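Local coordinates for RagB/SusD domain protein (Flavobacterium johnsoniae, PDB 5J5U) that binds chitin and, as a SusD homologue, probably captures chitin chains at the cell surface for uptake by the bacterium, at residues D270-P282 against G368-A380. Sequence-based numbering, arbitrary orientation.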
loop_
_atom_site.group_PDB
_atom_site.type_symbol
_atom_site.label_atom_id
_atom_site.label_comp_id
_atom_site.label_asym_id
_atom_site.label_seq_id
_atom_site.Cartn_x
_atom_site.Cartn_y
_atom_site.Cartn_z
ATOM N N ASP A 270 -6.727 11.708 -19.551
ATOM C CA ASP A 270 -7.211 11.200 -20.834
ATOM C C ASP A 270 -8.509 10.389 -20.711
ATOM O O ASP A 270 -9.220 10.213 -21.696
ATOM C CB ASP A 270 -6.155 10.321 -21.533
ATOM C CG ASP A 270 -4.871 11.080 -21.889
ATOM O OD1 ASP A 270 -4.867 12.334 -21.870
ATOM O OD2 ASP A 270 -3.861 10.405 -22.212
ATOM N N ASN A 271 -8.827 9.901 -19.517
ATOM C CA ASN A 271 -10.051 9.111 -19.327
ATOM C C ASN A 271 -11.126 9.875 -18.560
ATOM O O ASN A 271 -12.159 9.313 -18.209
ATOM C CB ASN A 271 -9.759 7.784 -18.590
ATOM C CG ASN A 271 -8.884 6.833 -19.403
ATOM O OD1 ASN A 271 -9.307 6.298 -20.427
ATOM N ND2 ASN A 271 -7.663 6.605 -18.928
ATOM N N GLY A 272 -10.865 11.148 -18.279
ATOM C CA GLY A 272 -11.801 11.980 -17.548
ATOM C C GLY A 272 -12.151 11.511 -16.149
ATOM O O GLY A 272 -13.305 11.587 -15.747
ATOM N N ASP A 273 -11.159 11.013 -15.417
ATOM C CA ASP A 273 -11.332 10.643 -14.015
ATOM C C ASP A 273 -11.513 11.919 -13.183
ATOM O O ASP A 273 -10.753 12.868 -13.334
ATOM C CB ASP A 273 -10.129 9.820 -13.532
ATOM C CG ASP A 273 -10.419 9.024 -12.271
ATOM O OD1 ASP A 273 -10.678 9.645 -11.236
ATOM O OD2 ASP A 273 -10.376 7.774 -12.310
ATOM N N PRO A 274 -12.546 11.967 -12.326
ATOM C CA PRO A 274 -12.778 13.160 -11.496
ATOM C C PRO A 274 -11.689 13.390 -10.437
ATOM O O PRO A 274 -11.675 14.424 -9.769
ATOM C CB PRO A 274 -14.122 12.867 -10.814
ATOM C CG PRO A 274 -14.743 11.804 -11.612
ATOM C CD PRO A 274 -13.625 10.977 -12.177
ATOM N N ARG A 275 -10.789 12.432 -10.269
ATOM C CA ARG A 275 -9.801 12.560 -9.211
ATOM C C ARG A 275 -8.652 13.443 -9.639
ATOM O O ARG A 275 -7.824 13.793 -8.814
ATOM C CB ARG A 275 -9.277 11.190 -8.787
ATOM C CG ARG A 275 -10.240 10.415 -7.914
ATOM C CD ARG A 275 -9.757 9.003 -7.690
ATOM N NE ARG A 275 -9.939 8.205 -8.891
ATOM C CZ ARG A 275 -9.999 6.880 -8.893
ATOM N NH1 ARG A 275 -9.865 6.214 -7.752
ATOM N NH2 ARG A 275 -10.177 6.223 -10.027
ATOM N N LEU A 276 -8.624 13.811 -10.916
ATOM C CA LEU A 276 -7.520 14.581 -11.504
ATOM C C LEU A 276 -7.136 15.844 -10.713
ATOM O O LEU A 276 -5.970 16.003 -10.300
ATOM C CB LEU A 276 -7.864 14.969 -12.946
ATOM C CG LEU A 276 -6.821 15.803 -13.690
ATOM C CD1 LEU A 276 -5.520 15.029 -13.781
ATOM C CD2 LEU A 276 -7.306 16.167 -15.092
ATOM N N LYS A 277 -8.112 16.732 -10.503
ATOM C CA LYS A 277 -7.879 18.000 -9.790
ATOM C C LYS A 277 -8.026 17.870 -8.276
ATOM O O LYS A 277 -7.588 18.754 -7.524
ATOM C CB LYS A 277 -8.829 19.097 -10.305
ATOM C CG LYS A 277 -8.861 19.239 -11.810
ATOM C CD LYS A 277 -9.993 20.171 -12.238
ATOM C CE LYS A 277 -9.828 20.631 -13.670
ATOM N NZ LYS A 277 -10.930 21.549 -14.059
ATOM N N MET A 278 -8.638 16.778 -7.823
ATOM C CA MET A 278 -8.642 16.482 -6.397
ATOM C C MET A 278 -7.214 16.163 -5.956
ATOM O O MET A 278 -6.864 16.355 -4.797
ATOM C CB MET A 278 -9.574 15.307 -6.079
ATOM C CG MET A 278 -11.017 15.495 -6.560
ATOM S SD MET A 278 -12.088 14.083 -6.210
ATOM C CE MET A 278 -12.065 14.105 -4.413
ATOM N N LEU A 279 -6.401 15.663 -6.891
ATOM C CA LEU A 279 -5.033 15.227 -6.582
ATOM C C LEU A 279 -3.968 16.229 -7.045
ATOM O O LEU A 279 -3.052 16.547 -6.299
ATOM C CB LEU A 279 -4.744 13.852 -7.225
ATOM C CG LEU A 279 -5.531 12.643 -6.725
ATOM C CD1 LEU A 279 -5.368 11.446 -7.650
ATOM C CD2 LEU A 279 -5.119 12.290 -5.318
ATOM N N ALA A 280 -4.086 16.706 -8.284
ATOM C CA ALA A 280 -3.034 17.517 -8.904
ATOM C C ALA A 280 -3.331 19.028 -8.932
ATOM O O ALA A 280 -4.460 19.458 -9.167
ATOM C CB ALA A 280 -2.786 17.033 -10.311
ATOM N N THR A 281 -2.293 19.828 -8.731
ATOM C CA THR A 281 -2.385 21.252 -8.937
ATOM C C THR A 281 -2.013 21.552 -10.388
ATOM O O THR A 281 -1.170 20.860 -10.975
ATOM C CB THR A 281 -1.454 22.017 -8.013
ATOM O OG1 THR A 281 -0.098 21.710 -8.354
ATOM C CG2 THR A 281 -1.727 21.668 -6.558
ATOM N N PRO A 282 -2.639 22.581 -10.976
ATOM C CA PRO A 282 -2.412 22.895 -12.397
ATOM C C PRO A 282 -1.013 23.446 -12.667
ATOM O O PRO A 282 -0.388 23.957 -11.750
ATOM C CB PRO A 282 -3.478 23.959 -12.688
ATOM C CG PRO A 282 -3.738 24.611 -11.342
ATOM C CD PRO A 282 -3.610 23.499 -10.341
ATOM N N GLY A 368 -13.310 4.908 -4.516
ATOM C CA GLY A 368 -11.968 5.467 -4.605
ATOM C C GLY A 368 -11.996 6.961 -4.881
ATOM O O GLY A 368 -11.174 7.720 -4.353
ATOM N N ILE A 369 -12.947 7.378 -5.719
ATOM C CA ILE A 369 -13.130 8.798 -6.011
ATOM C C ILE A 369 -13.566 9.541 -4.757
ATOM O O ILE A 369 -13.079 10.643 -4.486
ATOM C CB ILE A 369 -14.156 9.025 -7.140
ATOM C CG1 ILE A 369 -13.640 8.423 -8.444
ATOM C CG2 ILE A 369 -14.408 10.517 -7.353
ATOM C CD1 ILE A 369 -14.691 8.352 -9.529
ATOM N N LYS A 370 -14.433 8.925 -3.959
ATOM C CA LYS A 370 -14.928 9.601 -2.761
ATOM C C LYS A 370 -13.999 9.512 -1.567
ATOM O O LYS A 370 -14.121 10.323 -0.647
ATOM C CB LYS A 370 -16.315 9.071 -2.353
ATOM C CG LYS A 370 -17.451 9.590 -3.247
ATOM C CD LYS A 370 -18.832 9.021 -2.901
ATOM C CE LYS A 370 -19.901 9.660 -3.804
ATOM N NZ LYS A 370 -21.289 9.226 -3.488
ATOM N N GLN A 371 -13.086 8.536 -1.555
ATOM C CA GLN A 371 -12.232 8.352 -0.377
ATOM C C GLN A 371 -11.266 9.525 -0.217
ATOM O O GLN A 371 -10.750 9.771 0.867
ATOM C CB GLN A 371 -11.456 7.030 -0.465
ATOM C CG GLN A 371 -10.124 7.139 -1.196
ATOM C CD GLN A 371 -9.497 5.791 -1.496
ATOM O OE1 GLN A 371 -10.189 4.778 -1.593
ATOM N NE2 GLN A 371 -8.176 5.776 -1.652
ATOM N N LEU A 372 -11.051 10.264 -1.298
ATOM C CA LEU A 372 -10.139 11.405 -1.275
ATOM C C LEU A 372 -10.699 12.590 -0.479
ATOM O O LEU A 372 -9.963 13.504 -0.102
ATOM C CB LEU A 372 -9.820 11.856 -2.703
ATOM C CG LEU A 372 -9.155 10.883 -3.674
ATOM C CD1 LEU A 372 -8.732 11.646 -4.910
ATOM C CD2 LEU A 372 -7.950 10.209 -3.046
ATOM N N GLU A 373 -12.000 12.568 -0.210
ATOM C CA GLU A 373 -12.623 13.684 0.485
ATOM C C GLU A 373 -12.026 13.882 1.874
ATOM O O GLU A 373 -11.819 15.007 2.326
ATOM C CB GLU A 373 -14.127 13.460 0.581
ATOM C CG GLU A 373 -14.828 13.459 -0.774
ATOM C CD GLU A 373 -16.310 13.168 -0.658
ATOM O OE1 GLU A 373 -16.847 13.217 0.473
ATOM O OE2 GLU A 373 -16.932 12.858 -1.691
ATOM N N VAL A 374 -11.686 12.781 2.530
ATOM C CA VAL A 374 -11.188 12.865 3.894
ATOM C C VAL A 374 -9.845 13.592 3.933
ATOM O O VAL A 374 -9.435 14.067 4.983
ATOM C CB VAL A 374 -11.067 11.467 4.530
ATOM C CG1 VAL A 374 -10.004 10.640 3.832
ATOM C CG2 VAL A 374 -10.791 11.583 6.020
ATOM N N TYR A 375 -9.196 13.720 2.775
ATOM C CA TYR A 375 -7.925 14.437 2.659
ATOM C C TYR A 375 -8.148 15.944 2.602
ATOM O O TYR A 375 -7.193 16.711 2.585
ATOM C CB TYR A 375 -7.152 13.999 1.408
ATOM C CG TYR A 375 -6.687 12.574 1.441
ATOM C CD1 TYR A 375 -6.082 12.050 2.568
ATOM C CD2 TYR A 375 -6.874 11.739 0.348
ATOM C CE1 TYR A 375 -5.655 10.732 2.607
ATOM C CE2 TYR A 375 -6.451 10.420 0.376
ATOM C CZ TYR A 375 -5.845 9.923 1.515
ATOM O OH TYR A 375 -5.425 8.613 1.561
ATOM N N GLY A 376 -9.408 16.357 2.531
ATOM C CA GLY A 376 -9.721 17.765 2.411
ATOM C C GLY A 376 -9.986 18.183 0.975
ATOM O O GLY A 376 -10.049 19.377 0.675
ATOM N N ALA A 377 -10.154 17.206 0.085
ATOM C CA ALA A 377 -10.459 17.512 -1.314
ATOM C C ALA A 377 -11.945 17.833 -1.509
ATOM O O ALA A 377 -12.819 17.248 -0.866
ATOM C CB ALA A 377 -10.042 16.362 -2.219
ATOM N N ALA A 378 -12.220 18.772 -2.402
ATOM C CA ALA A 378 -13.588 19.130 -2.726
ATOM C C ALA A 378 -14.274 17.915 -3.305
ATOM O O ALA A 378 -13.812 17.370 -4.309
ATOM C CB ALA A 378 -13.623 20.286 -3.698
ATOM N N PRO A 379 -15.361 17.465 -2.658
ATOM C CA PRO A 379 -16.067 16.279 -3.153
ATOM C C PRO A 379 -16.501 16.463 -4.592
ATOM O O PRO A 379 -16.930 17.547 -4.972
ATOM C CB PRO A 379 -17.272 16.143 -2.207
ATOM C CG PRO A 379 -17.283 17.389 -1.365
ATOM C CD PRO A 379 -15.907 17.946 -1.376
ATOM N N ALA A 380 -16.333 15.426 -5.398
ATOM C CA ALA A 380 -16.751 15.477 -6.780
ATOM C C ALA A 380 -18.258 15.329 -6.846
ATOM O O ALA A 380 -18.851 14.602 -6.053
ATOM C CB ALA A 380 -16.076 14.378 -7.582
HETATM O O HOH W 1 -8.487 6.680 -5.387
#
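M278 packs its CE methyl on L372 CB and A377 CB, and on the carbonyl oxygen of I369. M278 CE lies 3.6 Å from L372 CB. A377 CB is 3.7 Å from M278 CE. The chain is extended as far as SD and then bends (chi3 64°), which carries CE in among these groups. A380 CB meets SD and also the ring of P274. CD of that proline packs on I369 CD1, 3.9 Å away. On the far side of M278, L372 CD1 rests between R275 CG and L279 CD2. The fold is the helical SusD-like one, of the TPR clan. Here the short helix 276-279 is set against the C-terminal end of helix 357-371. No direct hydrogen bond joins the two segments. R275 lays its guanidinium across I369, with CG1 over one face, near the rim. D273 holds that group side-on. R275 NH2 meets D273 OD2 at 2.8 Å in a nearly straight salt-bridge bond (174°), and R275 NE bonds to D273 OD1. OD1 also caps the backbone N of R275. A water links NH1 to G368 O, and Q406 accepts from NH2. A methionine in place of R275 would probably leave the D273 carboxylate without its charged mate and break the water link to G368. Y388, on helix 382-391, touches both P274 and I369.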